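PDB 4IIY: MccF from Escherichia coli, which probably acts as a carboxypeptidase-type hydrolase of the peptidase S66 family, providing self-immunity to the antibiotic microcin C7. Local coordinates for residues F63-E68 and G173-L178; Q71-K76 and I181-F186; S210-W213 and K217-R220. The protein carries 1 engineered substitution. All blocks are in the same frame, centred on the assembly; numbering follows the deposited sequence.

Three contacts illustrate how distant and neighbouring parts of one chain are tied together. From the N terminus, helix 60-72 supplies the first halves of contact 1 and, at its end, contact 2. Each closes a long loop with 104 residues between its segments, and the two loops cross: contact 1 returns in the loop after helix 168-172, contact 2 just beyond it on helix 178-191. Contact 3 follows in series and closes a tight loop, with three residues between its segments, within the connection between strands 205-206 and 225-226. It touches contact 1, where His175 packs on Ile218, and brings Trp213 to the bound inosine. Contact 2 stays apart from contact 3.

Contact 1 (F63-E68 and G173-L178); sequences FFRGVE and GEHPPL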
loop_
_atom_site.group_PDB
_atom_site.type_symbol
_atom_site.label_atom_id
_atom_site.label_comp_id
_atom_site.label_asym_id
_atom_site.label_seq_id
_atom_site.Cartn_x
_atom_site.Cartn_y
_atom_site.Cartn_z
ATOM N N PHE B 63 16.106 -17.752 -14.496
ATOM C CA PHE B 63 15.789 -17.128 -15.784
ATOM C C PHE B 63 16.191 -18.049 -16.944
ATOM O O PHE B 63 15.390 -18.333 -17.838
ATOM C CB PHE B 63 16.491 -15.764 -15.855
ATOM C CG PHE B 63 16.504 -15.118 -17.223
ATOM C CD1 PHE B 63 15.342 -14.932 -17.955
ATOM C CD2 PHE B 63 17.702 -14.644 -17.755
ATOM C CE1 PHE B 63 15.377 -14.322 -19.204
ATOM C CE2 PHE B 63 17.736 -14.024 -19.001
ATOM C CZ PHE B 63 16.572 -13.869 -19.721
ATOM N N PHE B 64 17.426 -18.544 -16.926
ATOM C CA PHE B 64 17.885 -19.443 -17.988
ATOM C C PHE B 64 17.067 -20.736 -18.040
ATOM O O PHE B 64 16.780 -21.250 -19.120
ATOM C CB PHE B 64 19.375 -19.773 -17.831
ATOM C CG PHE B 64 20.304 -18.686 -18.321
ATOM C CD1 PHE B 64 19.814 -17.509 -18.866
ATOM C CD2 PHE B 64 21.677 -18.856 -18.240
ATOM C CE1 PHE B 64 20.682 -16.520 -19.318
ATOM C CE2 PHE B 64 22.545 -17.874 -18.688
ATOM C CZ PHE B 64 22.045 -16.709 -19.229
ATOM N N ARG B 65 16.687 -21.269 -16.882
ATOM C CA ARG B 65 15.840 -22.459 -16.869
ATOM C C ARG B 65 14.467 -22.176 -17.506
ATOM O O ARG B 65 13.945 -22.997 -18.256
ATOM C CB ARG B 65 15.697 -23.019 -15.448
ATOM C CG ARG B 65 14.846 -24.281 -15.361
ATOM C CD ARG B 65 14.965 -24.966 -13.998
ATOM N NE ARG B 65 14.711 -24.045 -12.895
ATOM C CZ ARG B 65 15.636 -23.606 -12.041
ATOM N NH1 ARG B 65 16.909 -23.998 -12.148
ATOM N NH2 ARG B 65 15.281 -22.758 -11.085
ATOM N N GLY B 66 13.879 -21.020 -17.208
ATOM C CA GLY B 66 12.595 -20.654 -17.795
ATOM C C GLY B 66 12.668 -20.433 -19.300
ATOM O O GLY B 66 11.772 -20.853 -20.042
ATOM N N VAL B 67 13.725 -19.769 -19.750
ATOM C CA VAL B 67 13.966 -19.593 -21.183
ATOM C C VAL B 67 14.041 -20.949 -21.892
ATOM O O VAL B 67 13.368 -21.182 -22.901
ATOM C CB VAL B 67 15.251 -18.782 -21.422
ATOM C CG1 VAL B 67 15.714 -18.904 -22.877
ATOM C CG2 VAL B 67 15.036 -17.312 -21.022
ATOM N N GLU B 68 14.854 -21.845 -21.348
ATOM C CA GLU B 68 15.017 -23.166 -21.939
ATOM C C GLU B 68 13.700 -23.929 -21.946
ATOM O O GLU B 68 13.381 -24.629 -22.912
ATOM C CB GLU B 68 16.084 -23.963 -21.189
ATOM C CG GLU B 68 16.337 -25.344 -21.779
ATOM C CD GLU B 68 17.528 -26.043 -21.153
ATOM O OE1 GLU B 68 17.624 -27.283 -21.279
ATOM O OE2 GLU B 68 18.373 -25.355 -20.543
ATOM N N GLY B 173 10.507 -20.868 -14.572
ATOM C CA GLY B 173 11.752 -21.334 -13.992
ATOM C C GLY B 173 11.562 -22.249 -12.787
ATOM O O GLY B 173 12.533 -22.747 -12.218
ATOM N N GLU B 174 10.311 -22.466 -12.389
ATOM C CA GLU B 174 9.979 -23.430 -11.343
ATOM C C GLU B 174 10.413 -24.839 -11.762
ATOM O O GLU B 174 10.215 -25.246 -12.912
ATOM C CB GLU B 174 8.468 -23.380 -11.078
ATOM C CG GLU B 174 7.908 -24.416 -10.095
ATOM C CD GLU B 174 8.344 -24.206 -8.648
ATOM O OE1 GLU B 174 9.099 -23.252 -8.357
ATOM O OE2 GLU B 174 7.904 -25.001 -7.786
ATOM N N HIS B 175 11.006 -25.587 -10.831
ATOM C CA HIS B 175 11.370 -26.976 -11.116
ATOM C C HIS B 175 10.124 -27.847 -11.298
ATOM O O HIS B 175 9.071 -27.566 -10.724
ATOM C CB HIS B 175 12.231 -27.557 -9.989
ATOM C CG HIS B 175 13.630 -27.022 -9.945
ATOM N ND1 HIS B 175 14.679 -27.635 -10.595
ATOM C CD2 HIS B 175 14.157 -25.947 -9.311
ATOM C CE1 HIS B 175 15.789 -26.951 -10.377
ATOM N NE2 HIS B 175 15.501 -25.927 -9.592
ATOM N N PRO B 176 10.236 -28.923 -12.092
ATOM C CA PRO B 176 9.189 -29.953 -12.072
ATOM C C PRO B 176 9.006 -30.420 -10.637
ATOM O O PRO B 176 9.957 -30.350 -9.863
ATOM C CB PRO B 176 9.788 -31.070 -12.929
ATOM C CG PRO B 176 10.714 -30.362 -13.860
ATOM C CD PRO B 176 11.307 -29.237 -13.053
ATOM N N PRO B 177 7.813 -30.911 -10.277
ATOM C CA PRO B 177 6.695 -31.225 -11.173
ATOM C C PRO B 177 5.733 -30.069 -11.427
ATOM O O PRO B 177 4.964 -30.112 -12.385
ATOM C CB PRO B 177 5.959 -32.331 -10.411
ATOM C CG PRO B 177 6.194 -31.995 -8.982
ATOM C CD PRO B 177 7.588 -31.423 -8.912
ATOM N N LEU B 178 5.772 -29.042 -10.594
ATOM C CA LEU B 178 4.700 -28.055 -10.618
ATOM C C LEU B 178 4.682 -27.207 -11.887
ATOM O O LEU B 178 3.617 -26.769 -12.322
ATOM C CB LEU B 178 4.720 -27.196 -9.349
ATOM C CG LEU B 178 4.599 -28.017 -8.059
ATOM C CD1 LEU B 178 4.597 -27.111 -6.827
ATOM C CD2 LEU B 178 3.353 -28.886 -8.089
HETATM O O HOH W 1 16.353 -23.480 -8.379
#
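Arg65 runs out extended from its backbone until CD, then turns at chi3 (52°), and that bend sets its guanidinium beside Gly173; His175, whose CG stands anti to its carbonyl carbon (chi1 -72°), swings its ring over the same group. The outcome is a worked example of an arginine serving two purposes where a helix meets a loop: helix 60-72 of the LD-carboxypeptidase N-terminal region is fastened to the loop between helices 168-172 and 178-191. At its edge the guanidinium grips a single backbone atom from the side, with Arg65 NE donating to Gly173 O at 2.6 Å and Arg65 NH2 donating to the same Gly173 O at 3.0 Å. The oxygen lies in the guanidinium plane, so the two bonds together fix how that group can rotate. Over one face comes the imidazole: the two side chains arrive at about a right angle, yet their flat ends are stacked, planes 27° apart. His175 NE2 stands 3.4 Å from Arg65 CZ. Replacing Arg65 by a leucine would probably leave Gly173 O without either of these donors and take from the imidazole the flat cationic group it rests on. The backbones also draw close: Gly66 CA is 4.0 Å from Gly173 CA, and a beta carbon on Gly66 would press against Gly173 N. The remaining nitrogen, Arg65 NH1, bonds to Glu215 O, while the neighbouring Glu174 forms salt bridges with Arg62 and Lys222. One water completes the arrangement, lying in the imidazole plane, hydrogen-bonded to His175 NE2 at 2.9 Å and accepting a weak bond from Arg65 NH2 at 3.0 Å.

Contact 2 (Q71-K76 and I181-F186); sequences QRKGFK and ITYESF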
loop_
_atom_site.group_PDB
_atom_site.type_symbol
_atom_site.label_atom_id
_atom_site.label_comp_id
_atom_site.label_asym_id
_atom_site.label_seq_id
_atom_site.Cartn_x
_atom_site.Cartn_y
_atom_site.Cartn_z
ATOM N N GLN B 71 11.570 -22.522 -24.796
ATOM C CA GLN B 71 12.180 -22.868 -26.079
ATOM C C GLN B 71 11.956 -24.334 -26.430
ATOM O O GLN B 71 11.689 -24.662 -27.588
ATOM C CB GLN B 71 13.667 -22.529 -26.098
ATOM C CG GLN B 71 13.921 -21.033 -26.137
ATOM C CD GLN B 71 15.386 -20.678 -26.028
ATOM O OE1 GLN B 71 16.177 -21.423 -25.450
ATOM N NE2 GLN B 71 15.757 -19.527 -26.578
ATOM N N ARG B 72 12.050 -25.218 -25.445
ATOM C CA ARG B 72 11.846 -26.636 -25.713
ATOM C C ARG B 72 10.397 -26.930 -26.095
ATOM O O ARG B 72 10.117 -27.938 -26.748
ATOM C CB ARG B 72 12.284 -27.495 -24.527
ATOM C CG ARG B 72 13.790 -27.587 -24.365
ATOM C CD ARG B 72 14.150 -28.595 -23.288
ATOM N NE ARG B 72 15.567 -28.546 -22.935
ATOM C CZ ARG B 72 16.515 -29.252 -23.543
ATOM N NH1 ARG B 72 16.201 -30.063 -24.545
ATOM N NH2 ARG B 72 17.778 -29.145 -23.151
ATOM N N LYS B 73 9.475 -26.055 -25.695
ATOM C CA LYS B 73 8.081 -26.169 -26.108
ATOM C C LYS B 73 7.865 -25.658 -27.525
ATOM O O LYS B 73 6.765 -25.786 -28.067
ATOM C CB LYS B 73 7.158 -25.399 -25.160
ATOM C CG LYS B 73 7.110 -25.938 -23.745
ATOM C CD LYS B 73 6.584 -27.361 -23.680
ATOM C CE LYS B 73 6.471 -27.795 -22.225
ATOM N NZ LYS B 73 5.884 -29.147 -22.066
ATOM N N GLY B 74 8.889 -25.049 -28.110
ATOM C CA GLY B 74 8.811 -24.591 -29.485
ATOM C C GLY B 74 8.648 -23.096 -29.683
ATOM O O GLY B 74 8.550 -22.629 -30.825
ATOM N N PHE B 75 8.628 -22.328 -28.594
ATOM C CA PHE B 75 8.471 -20.887 -28.705
ATOM C C PHE B 75 9.775 -20.212 -29.073
ATOM O O PHE B 75 10.848 -20.643 -28.658
ATOM C CB PHE B 75 7.902 -20.286 -27.415
ATOM C CG PHE B 75 6.487 -20.693 -27.149
ATOM C CD1 PHE B 75 5.457 -20.180 -27.917
ATOM C CD2 PHE B 75 6.182 -21.612 -26.152
ATOM C CE1 PHE B 75 4.147 -20.573 -27.696
ATOM C CE2 PHE B 75 4.875 -21.998 -25.920
ATOM C CZ PHE B 75 3.855 -21.474 -26.690
ATOM N N LYS B 76 9.666 -19.150 -29.862
ATOM C CA LYS B 76 10.789 -18.269 -30.119
ATOM C C LYS B 76 10.689 -17.120 -29.124
ATOM O O LYS B 76 9.597 -16.625 -28.856
ATOM C CB LYS B 76 10.729 -17.752 -31.557
ATOM C CG LYS B 76 10.744 -18.879 -32.584
ATOM C CD LYS B 76 10.333 -18.417 -33.967
ATOM C CE LYS B 76 10.178 -19.607 -34.908
ATOM N NZ LYS B 76 9.218 -20.630 -34.389
ATOM N N ILE B 181 2.205 -28.259 -14.626
ATOM C CA ILE B 181 0.804 -27.943 -14.407
ATOM C C ILE B 181 0.528 -26.473 -14.760
ATOM O O ILE B 181 -0.484 -26.150 -15.387
ATOM C CB ILE B 181 0.401 -28.268 -12.953
ATOM C CG1 ILE B 181 0.762 -29.722 -12.608
ATOM C CG2 ILE B 181 -1.071 -28.018 -12.727
ATOM C CD1 ILE B 181 0.195 -30.758 -13.566
ATOM N N THR B 182 1.439 -25.584 -14.382
ATOM C CA THR B 182 1.363 -24.190 -14.803
ATOM C C THR B 182 1.325 -24.092 -16.328
ATOM O O THR B 182 0.486 -23.392 -16.905
ATOM C CB THR B 182 2.554 -23.413 -14.251
ATOM O OG1 THR B 182 2.485 -23.441 -12.820
ATOM C CG2 THR B 182 2.569 -21.966 -14.751
ATOM N N TYR B 183 2.227 -24.805 -16.987
ATOM C CA TYR B 183 2.287 -24.745 -18.429
ATOM C C TYR B 183 1.012 -25.269 -19.088
ATOM O O TYR B 183 0.523 -24.685 -20.052
ATOM C CB TYR B 183 3.505 -25.495 -18.966
ATOM C CG TYR B 183 3.556 -25.403 -20.468
ATOM C CD1 TYR B 183 3.973 -24.237 -21.088
ATOM C CD2 TYR B 183 3.140 -26.461 -21.271
ATOM C CE1 TYR B 183 3.990 -24.125 -22.476
ATOM C CE2 TYR B 183 3.155 -26.356 -22.662
ATOM C CZ TYR B 183 3.592 -25.186 -23.252
ATOM O OH TYR B 183 3.622 -25.053 -24.631
ATOM N N GLU B 184 0.481 -26.370 -18.573
ATOM C CA GLU B 184 -0.736 -26.942 -19.134
ATOM C C GLU B 184 -1.888 -25.938 -19.135
ATOM O O GLU B 184 -2.643 -25.865 -20.102
ATOM C CB GLU B 184 -1.104 -28.225 -18.396
ATOM C CG GLU B 184 -0.226 -29.405 -18.783
ATOM C CD GLU B 184 -0.252 -30.540 -17.775
ATOM O OE1 GLU B 184 -1.247 -30.667 -17.030
ATOM O OE2 GLU B 184 0.736 -31.308 -17.727
ATOM N N SER B 185 -2.023 -25.149 -18.074
ATOM C CA SER B 185 -3.078 -24.133 -18.054
ATOM C C SER B 185 -2.796 -22.992 -19.040
ATOM O O SER B 185 -3.685 -22.559 -19.784
ATOM C CB SER B 185 -3.267 -23.576 -16.639
ATOM O OG SER B 185 -4.234 -22.542 -16.613
ATOM N N PHE B 186 -1.558 -22.509 -19.038
ATOM C CA PHE B 186 -1.106 -21.462 -19.955
ATOM C C PHE B 186 -1.447 -21.832 -21.403
ATOM O O PHE B 186 -2.108 -21.074 -22.122
ATOM C CB PHE B 186 0.408 -21.277 -19.769
ATOM C CG PHE B 186 1.072 -20.359 -20.761
ATOM C CD1 PHE B 186 1.071 -18.986 -20.573
ATOM C CD2 PHE B 186 1.767 -20.883 -21.845
ATOM C CE1 PHE B 186 1.724 -18.152 -21.466
ATOM C CE2 PHE B 186 2.414 -20.057 -22.745
ATOM C CZ PHE B 186 2.403 -18.688 -22.549
#
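Lys73 and Tyr183 lie alongside each other, pointing opposite ways, so that the aliphatic part of the lysine is laid along one face of the phenol from its hydroxyl end inward. Lys73 CB starts 3.6 Å from Tyr183 OH, Lys73 CG comes equally near Tyr183 CZ at 3.6 Å, and farther in Lys73 CE stands 3.9 Å from the centroid of the Tyr183 ring, 21° off its normal: a CH-pi contact. A bend at chi2 (-62°) lets the lysine follow the ring in this way. Tyr183 reaches across with its CG anti to the backbone N (chi1 -179°), which matters because the backbones stay well apart, Lys73 CA being 9.7 Å from Tyr183 CA.

Phe75 meets the tyrosine in another manner. It approaches the hydroxyl end head-on and touches edge against edge, Phe75 CE2 lying 3.5 Å from Tyr183 OH and near the plane of the tyrosine ring, as the hydroxyl is near that of the phenylalanine. Phe75 CZ also reaches the edge of a third ring, 4.4 Å from Phe186 CE2. No hydrogen bond crosses the contact. Phe186 is packed edge-to-face on Phe172, and Phe75 rests on Ile46 of strand 45-49, so the cluster continues into the core of the fold.

The lysine and phenylalanine flank Gly74, whose positive phi belongs to a Schellman motif. This is a helix-to-strand turn of an alpha/beta fold: the chain leaves helix 60-72, plants Phe75 against helix 178-191 and enters strand 76-79, an outermost strand of a mixed sheet.

Contact 3 (S210-W213 and K217-R220); sequences SINW and KILR. With 1EI (5'-O-(L-alpha-glutamylsulfamoyl)inosine), chain K.
Asn212 is the side chain that ties the segment 210-213 to the segment 217-220, and each of its atoms has its own neighbour. Its first torsion (chi1 -55°, CG anti to the carbonyl carbon) swings the amide towards 218-220. Asn212 CB lies 4.2 Å from Ile218 CG2. One atom on, Asn212 CG lies 3.6 Å from Ile218 CB, the two side chains crossing obliquely. At the tip the amide splits its work. Asn212 OD1 accepts from Leu219 N at 2.9 Å, although the donor stands above the carbonyl plane (42° out of it) rather than on a lone pair. Asn212 ND2 donates to Arg220 O, also at 2.9 Å, and here the bond is straighter (166°) with the acceptor in the amide plane. One amide thus pairs with an N-H and a C=O of the opposing backbone, and the two bonds together hold it from turning over.

Beside these two bonds Ile211 CD1 sits over the centre of one face of the Arg220 guanidinium, 3.4 Å from Arg220 CZ. The charge of that arginine is met by Glu209 in a salt bridge. Two residues of 210-213, Ser210 and Trp213, also line the ligand pocket. Trp213 lays one ring face over the hypoxanthine of the glutamylsulfamoyl inosine, with C5 of the base above the indole, and Trp213 CH2 comes 3.4 Å from O4' of the sugar; Ser210 OG lies 3.1 Å from C2 of the base.

The whole contact is at the surface, in the connection between antiparallel strands 205-206 and 225-226. It is tied to the rest of the fold by Trp213 O, which accepts from Arg62 NH1 of helix 60-72, and by Ile218 packing on His175 in the loop between helices 168-172 and 178-191.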
loop_
_atom_site.group_PDB
_atom_site.type_symbol
_atom_site.label_atom_id
_atom_site.label_comp_id
_atom_site.label_asym_id
_atom_site.label_seq_id
_atom_site.Cartn_x
_atom_site.Cartn_y
_atom_site.Cartn_z
ATOM N N SER B 210 9.344 -21.308 0.047
ATOM C CA SER B 210 10.394 -20.455 -0.488
ATOM C C SER B 210 11.729 -21.187 -0.473
ATOM O O SER B 210 12.623 -20.848 0.305
ATOM C CB SER B 210 10.501 -19.168 0.335
ATOM O OG SER B 210 11.271 -18.181 -0.334
ATOM N N ILE B 211 11.830 -22.210 -1.313
ATOM C CA ILE B 211 13.067 -22.951 -1.533
ATOM C C ILE B 211 13.204 -23.204 -3.023
ATOM O O ILE B 211 12.290 -22.917 -3.802
ATOM C CB ILE B 211 13.083 -24.310 -0.792
ATOM C CG1 ILE B 211 11.995 -25.240 -1.336
ATOM C CG2 ILE B 211 12.951 -24.110 0.728
ATOM C CD1 ILE B 211 12.133 -26.683 -0.855
ATOM N N ASN B 212 14.348 -23.750 -3.411
ATOM C CA ASN B 212 14.596 -24.139 -4.794
ATOM C C ASN B 212 14.440 -22.978 -5.783
ATOM O O ASN B 212 13.869 -23.139 -6.860
ATOM C CB ASN B 212 13.684 -25.303 -5.195
ATOM C CG ASN B 212 13.800 -26.497 -4.264
ATOM O OD1 ASN B 212 14.795 -26.648 -3.547
ATOM N ND2 ASN B 212 12.785 -27.356 -4.279
ATOM N N TRP B 213 14.957 -21.819 -5.406
ATOM C CA TRP B 213 14.744 -20.615 -6.197
ATOM C C TRP B 213 15.683 -20.479 -7.414
ATOM O O TRP B 213 15.218 -20.483 -8.562
ATOM C CB TRP B 213 14.781 -19.375 -5.295
ATOM C CG TRP B 213 14.660 -18.080 -6.053
ATOM C CD1 TRP B 213 15.621 -17.129 -6.182
ATOM C CD2 TRP B 213 13.520 -17.606 -6.804
ATOM N NE1 TRP B 213 15.166 -16.096 -6.964
ATOM C CE2 TRP B 213 13.883 -16.364 -7.364
ATOM C CE3 TRP B 213 12.238 -18.111 -7.054
ATOM C CZ2 TRP B 213 13.007 -15.612 -8.154
ATOM C CZ3 TRP B 213 11.371 -17.367 -7.842
ATOM C CH2 TRP B 213 11.759 -16.131 -8.379
ATOM N N LYS B 217 20.020 -27.329 -9.174
ATOM C CA LYS B 217 19.296 -28.456 -8.604
ATOM C C LYS B 217 18.466 -28.024 -7.411
ATOM O O LYS B 217 18.800 -27.058 -6.735
ATOM C CB LYS B 217 20.277 -29.528 -8.141
ATOM C CG LYS B 217 21.199 -30.036 -9.225
ATOM C CD LYS B 217 22.231 -30.963 -8.633
ATOM C CE LYS B 217 23.312 -31.296 -9.640
ATOM N NZ LYS B 217 22.850 -32.189 -10.738
ATOM N N ILE B 218 17.383 -28.753 -7.151
ATOM C CA ILE B 218 16.622 -28.519 -5.931
ATOM C C ILE B 218 17.462 -28.866 -4.707
ATOM O O ILE B 218 18.333 -29.738 -4.766
ATOM C CB ILE B 218 15.309 -29.331 -5.899
ATOM C CG1 ILE B 218 15.598 -30.834 -5.881
ATOM C CG2 ILE B 218 14.423 -28.948 -7.069
ATOM C CD1 ILE B 218 14.360 -31.684 -5.715
ATOM N N LEU B 219 17.221 -28.168 -3.609
ATOM C CA LEU B 219 17.754 -28.583 -2.315
ATOM C C LEU B 219 17.091 -29.889 -1.867
ATOM O O LEU B 219 17.753 -30.844 -1.441
ATOM C CB LEU B 219 17.496 -27.500 -1.272
ATOM C CG LEU B 219 17.901 -27.847 0.163
ATOM C CD1 LEU B 219 19.408 -28.053 0.254
ATOM C CD2 LEU B 219 17.446 -26.767 1.131
ATOM N N ARG B 220 15.767 -29.903 -1.964
ATOM C CA ARG B 220 14.938 -31.035 -1.569
ATOM C C ARG B 220 13.551 -30.722 -2.114
ATOM O O ARG B 220 13.249 -29.561 -2.396
ATOM C CB ARG B 220 14.948 -31.238 -0.039
ATOM C CG ARG B 220 14.642 -30.002 0.801
ATOM C CD ARG B 220 13.162 -29.868 1.077
ATOM N NE ARG B 220 12.878 -28.725 1.923
ATOM C CZ ARG B 220 11.652 -28.280 2.160
ATOM N NH1 ARG B 220 11.466 -27.221 2.930
ATOM N NH2 ARG B 220 10.615 -28.899 1.610
HETATM O O6 1EI K . 15.058 -15.202 -3.420
HETATM C C6 1EI K . 13.936 -15.735 -3.566
HETATM N N1 1EI K . 13.649 -16.931 -3.014
HETATM C C2 1EI K . 12.449 -17.518 -3.166
HETATM N N3 1EI K . 11.448 -16.970 -3.876
HETATM C C5 1EI K . 12.887 -15.067 -4.359
HETATM C C4 1EI K . 11.614 -15.773 -4.478
HETATM N N7 1EI K . 12.762 -13.922 -5.059
HETATM C C8 1EI K . 11.512 -13.893 -5.579
HETATM N N9 1EI K . 10.838 -14.998 -5.225
HETATM C "C1'" 1EI K . 9.449 -15.327 -5.586
HETATM O "O4'" 1EI K . 9.090 -14.797 -6.854
HETATM C "C2'" 1EI K . 8.525 -14.666 -4.585
HETATM O "O2'" 1EI K . 8.265 -15.556 -3.499
HETATM C "C3'" 1EI K . 7.281 -14.384 -5.396
HETATM O "O3'" 1EI K . 6.285 -15.359 -5.097
HETATM C "C4'" 1EI K . 7.687 -14.545 -6.851
HETATM C "C5'" 1EI K . 7.354 -13.309 -7.675
HETATM O "O5'" 1EI K . 8.079 -12.170 -7.202
HETATM S SBF 1EI K . 7.611 -10.775 -7.635
HETATM O OAE 1EI K . 8.764 -9.903 -7.706
HETATM O OAF 1EI K . 6.976 -10.941 -8.916
HETATM N NAQ 1EI K . 6.582 -10.312 -6.575
HETATM C C 1EI K . 5.814 -9.203 -6.623
HETATM O O 1EI K . 5.770 -8.364 -7.516
HETATM C CA 1EI K . 4.878 -9.003 -5.466
HETATM N N 1EI K . 5.095 -10.013 -4.445
HETATM C CB 1EI K . 5.047 -7.595 -4.904
HETATM C CG 1EI K . 3.707 -7.015 -4.458
HETATM C CD 1EI K . 3.327 -7.544 -3.094
HETATM O OE1 1EI K . 3.881 -8.580 -2.670
HETATM O OE2 1EI K . 2.472 -6.919 -2.443
#